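Local structure of alanine racemase (Enterococcus faecalis, 3E6E) at residues G62-L67 and L84-V89; V133-G138 and I166-S171. The protein belongs to the alanine racemase family, pairs an N-terminal TIM-barrel domain with a C-terminal beta domain, and holds the bound DCS in a pocket completed by the second subunit. The protein carries 1 engineered substitution. All coordinates share one frame; numbering follows the deposited sequence.

Interaction 1 (G62-L67 and L84-V89); sequences GFCVAL and LILSVV. With DCS (D-[3-hydroxy-2-methyl-5-phosphonooxymethyl-pyridin-4-ylmethyl]-N,O-cycloserylamide), chain D.
F63 opens the contact with its backbone: its O accepts from L84 N at 2.7 Å, met almost head-on (C=O...N angle 177°), while its ring leads away to L74 of helix 68-76. C64 pairs with L84 in parallel register, and C64 CA lies 3.3 Å from L84 O, a CA-H...O contact. C64 CB rests 3.8 Å from L86 CD1, and the residue also touches F36 and V38 of strand 34-38. V65 uses both its polar backbone atoms. Its N donates to L84 O at 3.1 Å, and its O receives L86 N at 2.9 Å in a nearly straight bond (174° at the hydrogen). V65 and I85 share the other face of the sheet, where V65 CG2 and I85 CG1 come within a loose 4.3 Å and the helix 68-76 packs over them. Past the strand, A66 O lies 3.6 Å from I85 CG2, and L67 serves as N-cap residue of helix 68-76. Next to C64 CB, L86 reaches the bound group, its CD1 3.6 Å from DCS C2. Strand, helix and parallel neighbour form a beta-alpha-beta unit of the TIM barrel, with the strand's C-terminal end turned to the ligand pocket.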
ATOM      1  N   GLY A  62      20.289  17.941  -6.613  1.00 24.95           N
ATOM      2  CA  GLY A  62      18.912  18.334  -6.879  1.00 26.16           C
ATOM      3  C   GLY A  62      17.941  17.188  -6.619  1.00 26.29           C
ATOM      4  O   GLY A  62      18.366  16.028  -6.530  1.00 25.13           O
ATOM      5  N   PHE A  63      16.646  17.500  -6.516  1.00 26.30           N
ATOM      6  CA  PHE A  63      15.632  16.480  -6.240  1.00 26.29           C
ATOM      7  C   PHE A  63      14.331  16.549  -7.036  1.00 26.77           C
ATOM      8  O   PHE A  63      13.799  17.632  -7.295  1.00 27.39           O
ATOM      9  CB  PHE A  63      15.292  16.488  -4.750  1.00 25.73           C
ATOM     10  CG  PHE A  63      16.478  16.324  -3.879  1.00 26.21           C
ATOM     11  CD1 PHE A  63      17.183  17.435  -3.432  1.00 27.66           C
ATOM     12  CD2 PHE A  63      16.948  15.053  -3.566  1.00 27.03           C
ATOM     13  CE1 PHE A  63      18.356  17.288  -2.684  1.00 28.45           C
ATOM     14  CE2 PHE A  63      18.113  14.887  -2.825  1.00 28.52           C
ATOM     15  CZ  PHE A  63      18.823  16.011  -2.382  1.00 28.66           C
ATOM     16  N   CYS A  64      13.821  15.368  -7.396  1.00 26.51           N
ATOM     17  CA  CYS A  64      12.576  15.225  -8.149  1.00 24.39           C
ATOM     18  C   CYS A  64      11.535  14.474  -7.336  1.00 22.78           C
ATOM     19  O   CYS A  64      11.822  13.424  -6.765  1.00 23.97           O
ATOM     20  CB  CYS A  64      12.821  14.451  -9.438  1.00 24.95           C
ATOM     21  SG  CYS A  64      14.050  15.176 -10.536  1.00 28.19           S
ATOM     22  N   VAL A  65      10.328  15.018  -7.293  1.00 19.83           N
ATOM     23  CA  VAL A  65       9.229  14.404  -6.569  1.00 18.11           C
ATOM     24  C   VAL A  65       8.011  14.532  -7.464  1.00 17.96           C
ATOM     25  O   VAL A  65       8.075  15.179  -8.505  1.00 17.91           O
ATOM     26  CB  VAL A  65       8.942  15.122  -5.230  1.00 17.38           C
ATOM     27  CG1 VAL A  65      10.157  15.050  -4.328  1.00 14.62           C
ATOM     28  CG2 VAL A  65       8.541  16.570  -5.498  1.00 17.30           C
ATOM     29  N   ALA A  66       6.902  13.926  -7.061  1.00 17.67           N
ATOM     30  CA  ALA A  66       5.684  13.998  -7.856  1.00 17.52           C
ATOM     31  C   ALA A  66       4.701  15.025  -7.335  1.00 18.54           C
ATOM     32  O   ALA A  66       3.963  15.620  -8.113  1.00 17.51           O
ATOM     33  CB  ALA A  66       5.012  12.647  -7.893  1.00 16.13           C
ATOM     34  N   LEU A  67       4.696  15.238  -6.021  1.00 19.79           N
ATOM     35  CA  LEU A  67       3.743  16.155  -5.414  1.00 21.14           C
ATOM     36  C   LEU A  67       4.296  17.355  -4.655  1.00 22.86           C
ATOM     37  O   LEU A  67       5.334  17.277  -3.995  1.00 24.04           O
ATOM     38  CB  LEU A  67       2.829  15.372  -4.478  1.00 20.23           C
ATOM     39  CG  LEU A  67       2.419  13.984  -4.960  1.00 18.54           C
ATOM     40  CD1 LEU A  67       1.444  13.397  -3.966  1.00 20.31           C
ATOM     41  CD2 LEU A  67       1.788  14.066  -6.331  1.00 20.09           C
ATOM     42  N   LEU A  84      12.557  19.899  -7.964  1.00 24.59           N
ATOM     43  CA  LEU A  84      11.637  19.953  -9.092  1.00 23.82           C
ATOM     44  C   LEU A  84      10.440  19.009  -8.950  1.00 23.80           C
ATOM     45  O   LEU A  84      10.593  17.826  -8.646  1.00 22.61           O
ATOM     46  CB  LEU A  84      12.370  19.619 -10.390  1.00 23.08           C
ATOM     47  CG  LEU A  84      11.462  19.188 -11.541  1.00 22.54           C
ATOM     48  CD1 LEU A  84      10.492  20.287 -11.889  1.00 22.11           C
ATOM     49  CD2 LEU A  84      12.310  18.806 -12.725  1.00 23.67           C
ATOM     50  N   ILE A  85       9.251  19.554  -9.179  1.00 22.89           N
ATOM     51  CA  ILE A  85       8.030  18.784  -9.122  1.00 20.86           C
ATOM     52  C   ILE A  85       7.818  18.349 -10.559  1.00 22.07           C
ATOM     53  O   ILE A  85       7.639  19.185 -11.447  1.00 21.80           O
ATOM     54  CB  ILE A  85       6.846  19.643  -8.651  1.00 20.11           C
ATOM     55  CG1 ILE A  85       7.138  20.204  -7.258  1.00 17.31           C
ATOM     56  CG2 ILE A  85       5.570  18.806  -8.617  1.00 20.53           C
ATOM     57  CD1 ILE A  85       6.013  21.048  -6.689  1.00 17.36           C
ATOM     58  N   LEU A  86       7.855  17.035 -10.772  1.00 23.85           N
ATOM     59  CA  LEU A  86       7.719  16.420 -12.093  1.00 23.36           C
ATOM     60  C   LEU A  86       6.371  16.484 -12.791  1.00 23.95           C
ATOM     61  O   LEU A  86       6.312  16.290 -14.003  1.00 24.29           O
ATOM     62  CB  LEU A  86       8.156  14.956 -12.033  1.00 22.41           C
ATOM     63  CG  LEU A  86       9.626  14.707 -11.730  1.00 22.62           C
ATOM     64  CD1 LEU A  86       9.867  13.212 -11.549  1.00 20.35           C
ATOM     65  CD2 LEU A  86      10.474  15.274 -12.858  1.00 20.67           C
ATOM     66  N   SER A  87       5.286  16.713 -12.060  1.00 24.87           N
ATOM     67  CA  SER A  87       3.989  16.796 -12.727  1.00 26.99           C
ATOM     68  C   SER A  87       3.423  18.199 -12.630  1.00 27.44           C
ATOM     69  O   SER A  87       4.031  19.088 -12.040  1.00 27.56           O
ATOM     70  CB  SER A  87       2.974  15.810 -12.139  1.00 28.23           C
ATOM     71  OG  SER A  87       1.769  15.811 -12.909  1.00 28.84           O
ATOM     72  N   VAL A  88       2.257  18.397 -13.226  1.00 26.39           N
ATOM     73  CA  VAL A  88       1.630  19.694 -13.172  1.00 25.75           C
ATOM     74  C   VAL A  88       1.230  19.925 -11.716  1.00 25.37           C
ATOM     75  O   VAL A  88       1.022  18.971 -10.969  1.00 27.01           O
ATOM     76  CB  VAL A  88       0.397  19.729 -14.089  1.00 24.74           C
ATOM     77  CG1 VAL A  88       0.806  19.356 -15.493  1.00 24.36           C
ATOM     78  CG2 VAL A  88      -0.641  18.755 -13.608  1.00 25.91           C
ATOM     79  N   VAL A  89       1.166  21.187 -11.306  1.00 24.23           N
ATOM     80  CA  VAL A  89       0.768  21.530  -9.951  1.00 22.44           C
ATOM     81  C   VAL A  89      -0.354  22.516 -10.112  1.00 23.47           C
ATOM     82  O   VAL A  89      -0.218  23.509 -10.813  1.00 25.45           O
ATOM     83  CB  VAL A  89       1.904  22.193  -9.159  1.00 21.82           C
ATOM     84  CG1 VAL A  89       1.376  22.707  -7.840  1.00 19.93           C
ATOM     85  CG2 VAL A  89       3.022  21.189  -8.911  1.00 21.10           C
TER
HETATM   86  N1  DCS D 372      11.629  11.388 -14.582  1.00 29.63           N
HETATM   87  C2  DCS D 372      10.197  11.416 -14.645  1.00 29.64           C
HETATM   88  C2A DCS D 372       9.467  12.517 -15.391  1.00 31.69           C
HETATM   89  C3  DCS D 372       9.503  10.388 -13.999  1.00 29.97           C
HETATM   90  O3  DCS D 372       8.152  10.342 -14.007  1.00 30.58           O
HETATM   91  C4  DCS D 372      10.260   9.360 -13.302  1.00 30.89           C
HETATM   92  C4A DCS D 372       9.520   8.235 -12.604  1.00 34.27           C
HETATM   93  C5  DCS D 372      11.723   9.425 -13.302  1.00 28.15           C
HETATM   94  C6  DCS D 372      12.361  10.432 -13.935  1.00 28.49           C
HETATM   95  C5A DCS D 372      12.594   8.403 -12.615  1.00 26.89           C
HETATM   96  O4P DCS D 372      12.454   7.153 -13.296  1.00 27.14           O
HETATM   97  P   DCS D 372      13.199   5.801 -12.904  1.00 25.04           P
HETATM   98  O1P DCS D 372      14.620   6.058 -13.037  1.00 26.02           O
HETATM   99  O2P DCS D 372      12.828   5.437 -11.540  1.00 24.66           O
HETATM  100  O3P DCS D 372      12.774   4.777 -13.852  1.00 25.99           O
HETATM  101  N   DCS D 372       8.645   7.487 -13.593  1.00 37.03           N
HETATM  102  CA  DCS D 372       7.860   6.400 -13.182  1.00 37.37           C
HETATM  103  C   DCS D 372       6.447   6.426 -12.984  1.00 38.21           C
HETATM  104  O   DCS D 372       5.639   7.516 -13.127  1.00 39.09           O
HETATM  105  ND  DCS D 372       6.052   5.224 -12.642  1.00 37.84           N
HETATM  106  OG  DCS D 372       7.154   4.395 -12.600  1.00 37.75           O
HETATM  107  CB  DCS D 372       8.248   5.115 -12.926  1.00 38.26           C

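Interaction 2 (V133-G138 and I166-S171); sequences VDTGMG and IFTHFS. With DCS (D-[3-hydroxy-2-methyl-5-phosphonooxymethyl-pyridin-4-ylmethyl]-N,O-cycloserylamide), chain D.
H169 overlaps the pyridine ring of DCS with one face of its imidazole and meets M137 SD at its edge, just past the C-terminal end of a TIM-barrel strand. On the ligand side H169 ND1 lies 3.5 Å from DCS C2, and NE2 is hydrogen-bonded to Y267 OH of the second subunit. At the edge, M137 SD lies 5.3 Å from the centroid of the H169 ring and 80° off its normal, a Met-aromatic contact. A bend at chi2 (98°) turns the thioether this way, while M137 CB packs against S171 CB at 3.4 Å. Further back, V133 N donates to F167 O at 3.2 Å. T168 then replaces backbone by side chain: its OG1 donates to V133 O at 2.6 Å. The hydroxyl ends of T135 and T168 meet, OG1 to OG1, at 2.9 Å; T135 OG1 also has a weak bond to Q184 OE1 of helix 179-193. An Asx turn shapes the loop that carries T135 and M137, with G136 N pointing at D134 OD1 over 2.7 Å and 177° at the hydrogen.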
ATOM      1  N   VAL A 133       8.115  18.585 -22.704  1.00 20.96           N
ATOM      2  CA  VAL A 133       7.623  18.319 -24.041  1.00 20.75           C
ATOM      3  C   VAL A 133       7.365  16.807 -24.187  1.00 19.98           C
ATOM      4  O   VAL A 133       8.219  15.988 -23.857  1.00 18.61           O
ATOM      5  CB  VAL A 133       8.633  18.827 -25.112  1.00 19.28           C
ATOM      6  CG1 VAL A 133      10.044  18.670 -24.612  1.00 22.75           C
ATOM      7  CG2 VAL A 133       8.459  18.070 -26.407  1.00 20.58           C
ATOM      8  N   ASP A 134       6.168  16.450 -24.642  1.00 20.06           N
ATOM      9  CA  ASP A 134       5.820  15.055 -24.828  1.00 20.45           C
ATOM     10  C   ASP A 134       6.408  14.667 -26.148  1.00 22.12           C
ATOM     11  O   ASP A 134       6.188  15.357 -27.135  1.00 23.84           O
ATOM     12  CB  ASP A 134       4.312  14.853 -24.895  1.00 20.58           C
ATOM     13  CG  ASP A 134       3.924  13.387 -25.127  1.00 19.97           C
ATOM     14  OD1 ASP A 134       4.798  12.568 -25.499  1.00 17.31           O
ATOM     15  OD2 ASP A 134       2.733  13.069 -24.946  1.00 18.57           O
ATOM     16  N   THR A 135       7.127  13.547 -26.168  1.00 23.37           N
ATOM     17  CA  THR A 135       7.796  13.076 -27.370  1.00 23.87           C
ATOM     18  C   THR A 135       7.504  11.608 -27.649  1.00 25.50           C
ATOM     19  O   THR A 135       8.049  11.007 -28.578  1.00 25.64           O
ATOM     20  CB  THR A 135       9.313  13.273 -27.208  1.00 23.84           C
ATOM     21  OG1 THR A 135       9.769  12.572 -26.039  1.00 22.43           O
ATOM     22  CG2 THR A 135       9.627  14.759 -27.042  1.00 21.68           C
ATOM     23  N   GLY A 136       6.632  11.027 -26.831  1.00 26.61           N
ATOM     24  CA  GLY A 136       6.649   9.596 -26.590  1.00 29.32           C
ATOM     25  C   GLY A 136       6.347   9.248 -25.145  1.00 31.70           C
ATOM     26  O   GLY A 136       6.980   9.767 -24.226  1.00 34.93           O
ATOM     27  N   MET A 137       5.375   8.365 -24.946  1.00 31.14           N
ATOM     28  CA  MET A 137       4.975   7.954 -23.605  1.00 31.06           C
ATOM     29  C   MET A 137       3.624   8.550 -23.226  1.00 30.14           C
ATOM     30  O   MET A 137       2.874   7.966 -22.444  1.00 32.55           O
ATOM     31  CB  MET A 137       6.037   8.363 -22.581  1.00 30.32           C
ATOM     32  CG  MET A 137       5.511   8.491 -21.160  1.00 32.95           C
ATOM     33  SD  MET A 137       5.825   7.019 -20.168  1.00 33.36           S
ATOM     34  CE  MET A 137       4.849   7.380 -18.710  1.00 33.22           C
ATOM     35  N   GLY A 138       3.320   9.717 -23.785  1.00 27.10           N
ATOM     36  CA  GLY A 138       1.952  10.195 -23.855  1.00 25.18           C
ATOM     37  C   GLY A 138       1.292  10.269 -22.492  1.00 24.62           C
ATOM     38  O   GLY A 138       0.331   9.549 -22.217  1.00 23.31           O
ATOM     39  N   ILE A 166      14.324  22.381 -19.830  1.00 21.23           N
ATOM     40  CA  ILE A 166      13.411  21.639 -20.687  1.00 21.55           C
ATOM     41  C   ILE A 166      13.796  20.184 -20.484  1.00 22.23           C
ATOM     42  O   ILE A 166      14.934  19.863 -20.137  1.00 21.66           O
ATOM     43  CB  ILE A 166      13.572  21.938 -22.212  1.00 21.42           C
ATOM     44  CG1 ILE A 166      14.663  22.970 -22.442  1.00 22.47           C
ATOM     45  CG2 ILE A 166      12.253  22.371 -22.813  1.00 19.98           C
ATOM     46  CD1 ILE A 166      16.021  22.347 -22.587  1.00 26.25           C
ATOM     47  N   PHE A 167      12.840  19.301 -20.710  1.00 23.43           N
ATOM     48  CA  PHE A 167      13.084  17.880 -20.558  1.00 22.39           C
ATOM     49  C   PHE A 167      11.909  17.088 -21.087  1.00 21.14           C
ATOM     50  O   PHE A 167      10.815  17.627 -21.320  1.00 20.58           O
ATOM     51  CB  PHE A 167      13.267  17.539 -19.083  1.00 21.06           C
ATOM     52  CG  PHE A 167      12.010  17.650 -18.289  1.00 21.34           C
ATOM     53  CD1 PHE A 167      11.342  16.512 -17.849  1.00 22.83           C
ATOM     54  CD2 PHE A 167      11.475  18.894 -18.002  1.00 21.19           C
ATOM     55  CE1 PHE A 167      10.147  16.618 -17.129  1.00 23.04           C
ATOM     56  CE2 PHE A 167      10.289  19.013 -17.289  1.00 21.81           C
ATOM     57  CZ  PHE A 167       9.620  17.874 -16.849  1.00 23.10           C
ATOM     58  N   THR A 168      12.158  15.802 -21.280  1.00 18.92           N
ATOM     59  CA  THR A 168      11.126  14.884 -21.711  1.00 18.40           C
ATOM     60  C   THR A 168      11.365  13.564 -20.973  1.00 18.79           C
ATOM     61  O   THR A 168      12.325  13.431 -20.200  1.00 18.81           O
ATOM     62  CB  THR A 168      11.149  14.647 -23.206  1.00 16.39           C
ATOM     63  OG1 THR A 168       9.926  14.010 -23.581  1.00 18.27           O
ATOM     64  CG2 THR A 168      12.304  13.748 -23.590  1.00 15.53           C
ATOM     65  N   HIS A 169      10.506  12.583 -21.203  1.00 16.99           N
ATOM     66  CA  HIS A 169      10.656  11.331 -20.500  1.00 15.14           C
ATOM     67  C   HIS A 169      10.489  10.180 -21.467  1.00 13.61           C
ATOM     68  O   HIS A 169       9.596  10.188 -22.302  1.00 13.05           O
ATOM     69  CB  HIS A 169       9.618  11.257 -19.374  1.00 16.60           C
ATOM     70  CG  HIS A 169       9.783  10.063 -18.480  1.00 21.12           C
ATOM     71  ND1 HIS A 169      10.904   9.865 -17.698  1.00 20.80           N
ATOM     72  CD2 HIS A 169       8.995   8.978 -18.291  1.00 20.04           C
ATOM     73  CE1 HIS A 169      10.798   8.708 -17.071  1.00 20.35           C
ATOM     74  NE2 HIS A 169       9.650   8.151 -17.414  1.00 21.70           N
ATOM     75  N   PHE A 170      11.357   9.190 -21.362  1.00 12.53           N
ATOM     76  CA  PHE A 170      11.273   8.045 -22.251  1.00 13.56           C
ATOM     77  C   PHE A 170      10.324   6.960 -21.728  1.00 13.39           C
ATOM     78  O   PHE A 170      10.133   6.827 -20.507  1.00 11.80           O
ATOM     79  CB  PHE A 170      12.669   7.483 -22.458  1.00 14.79           C
ATOM     80  CG  PHE A 170      13.585   8.408 -23.210  1.00 14.52           C
ATOM     81  CD1 PHE A 170      13.516   8.495 -24.595  1.00 12.01           C
ATOM     82  CD2 PHE A 170      14.540   9.162 -22.533  1.00 13.15           C
ATOM     83  CE1 PHE A 170      14.390   9.308 -25.295  1.00 11.95           C
ATOM     84  CE2 PHE A 170      15.416   9.982 -23.233  1.00 14.12           C
ATOM     85  CZ  PHE A 170      15.344  10.053 -24.617  1.00 12.00           C
ATOM     86  N   SER A 171       9.736   6.195 -22.648  1.00 11.00           N
ATOM     87  CA  SER A 171       8.813   5.145 -22.258  1.00 14.42           C
ATOM     88  C   SER A 171       9.345   3.756 -22.547  1.00 15.34           C
ATOM     89  O   SER A 171       8.795   2.774 -22.061  1.00 16.93           O
ATOM     90  CB  SER A 171       7.472   5.315 -22.969  1.00 17.80           C
ATOM     91  OG  SER A 171       7.584   5.075 -24.365  1.00 21.00           O
TER
HETATM   92  N1  DCS D 372      11.629  11.388 -14.582  1.00 29.63           N
HETATM   93  C2  DCS D 372      10.197  11.416 -14.645  1.00 29.64           C
HETATM   94  C2A DCS D 372       9.467  12.517 -15.391  1.00 31.69           C
HETATM   95  C3  DCS D 372       9.503  10.388 -13.999  1.00 29.97           C
HETATM   96  O3  DCS D 372       8.152  10.342 -14.007  1.00 30.58           O
HETATM   97  C4  DCS D 372      10.260   9.360 -13.302  1.00 30.89           C
HETATM   98  C4A DCS D 372       9.520   8.235 -12.604  1.00 34.27           C
HETATM   99  C5  DCS D 372      11.723   9.425 -13.302  1.00 28.15           C
HETATM  100  C6  DCS D 372      12.361  10.432 -13.935  1.00 28.49           C
HETATM  101  C5A DCS D 372      12.594   8.403 -12.615  1.00 26.89           C
HETATM  102  O4P DCS D 372      12.454   7.153 -13.296  1.00 27.14           O
HETATM  103  P   DCS D 372      13.199   5.801 -12.904  1.00 25.04           P
HETATM  104  O1P DCS D 372      14.620   6.058 -13.037  1.00 26.02           O
HETATM  105  O2P DCS D 372      12.828   5.437 -11.540  1.00 24.66           O
HETATM  106  O3P DCS D 372      12.774   4.777 -13.852  1.00 25.99           O
HETATM  107  N   DCS D 372       8.645   7.487 -13.593  1.00 37.03           N
HETATM  108  CA  DCS D 372       7.860   6.400 -13.182  1.00 37.37           C
HETATM  109  C   DCS D 372       6.447   6.426 -12.984  1.00 38.21           C
HETATM  110  O   DCS D 372       5.639   7.516 -13.127  1.00 39.09           O
HETATM  111  ND  DCS D 372       6.052   5.224 -12.642  1.00 37.84           N
HETATM  112  OG  DCS D 372       7.154   4.395 -12.600  1.00 37.75           O
HETATM  113  CB  DCS D 372       8.248   5.115 -12.926  1.00 38.26           C

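Overall arrangement
Both contacts are buried and belong to the same parallel barrel sheet, with centres about 15 Å apart. Interaction 1 joins adjacent strands; interaction 2 joins the loop after strand 129-132 to the end of strand 165-167 and the residues after it. Interaction 1 is mostly regular strand pairing: three backbone hydrogen bonds, with apolar side chains on the two faces. In interaction 2 one backbone bond remains, and threonine hydroxyls and a sulfur-aromatic contact take over. Their nearest atoms are about 4 Å apart without touching, yet both touch DCS, one from an aliphatic side chain and one from an aromatic ring. Each also reaches the second subunit, S87 through a weak bond to its Q316.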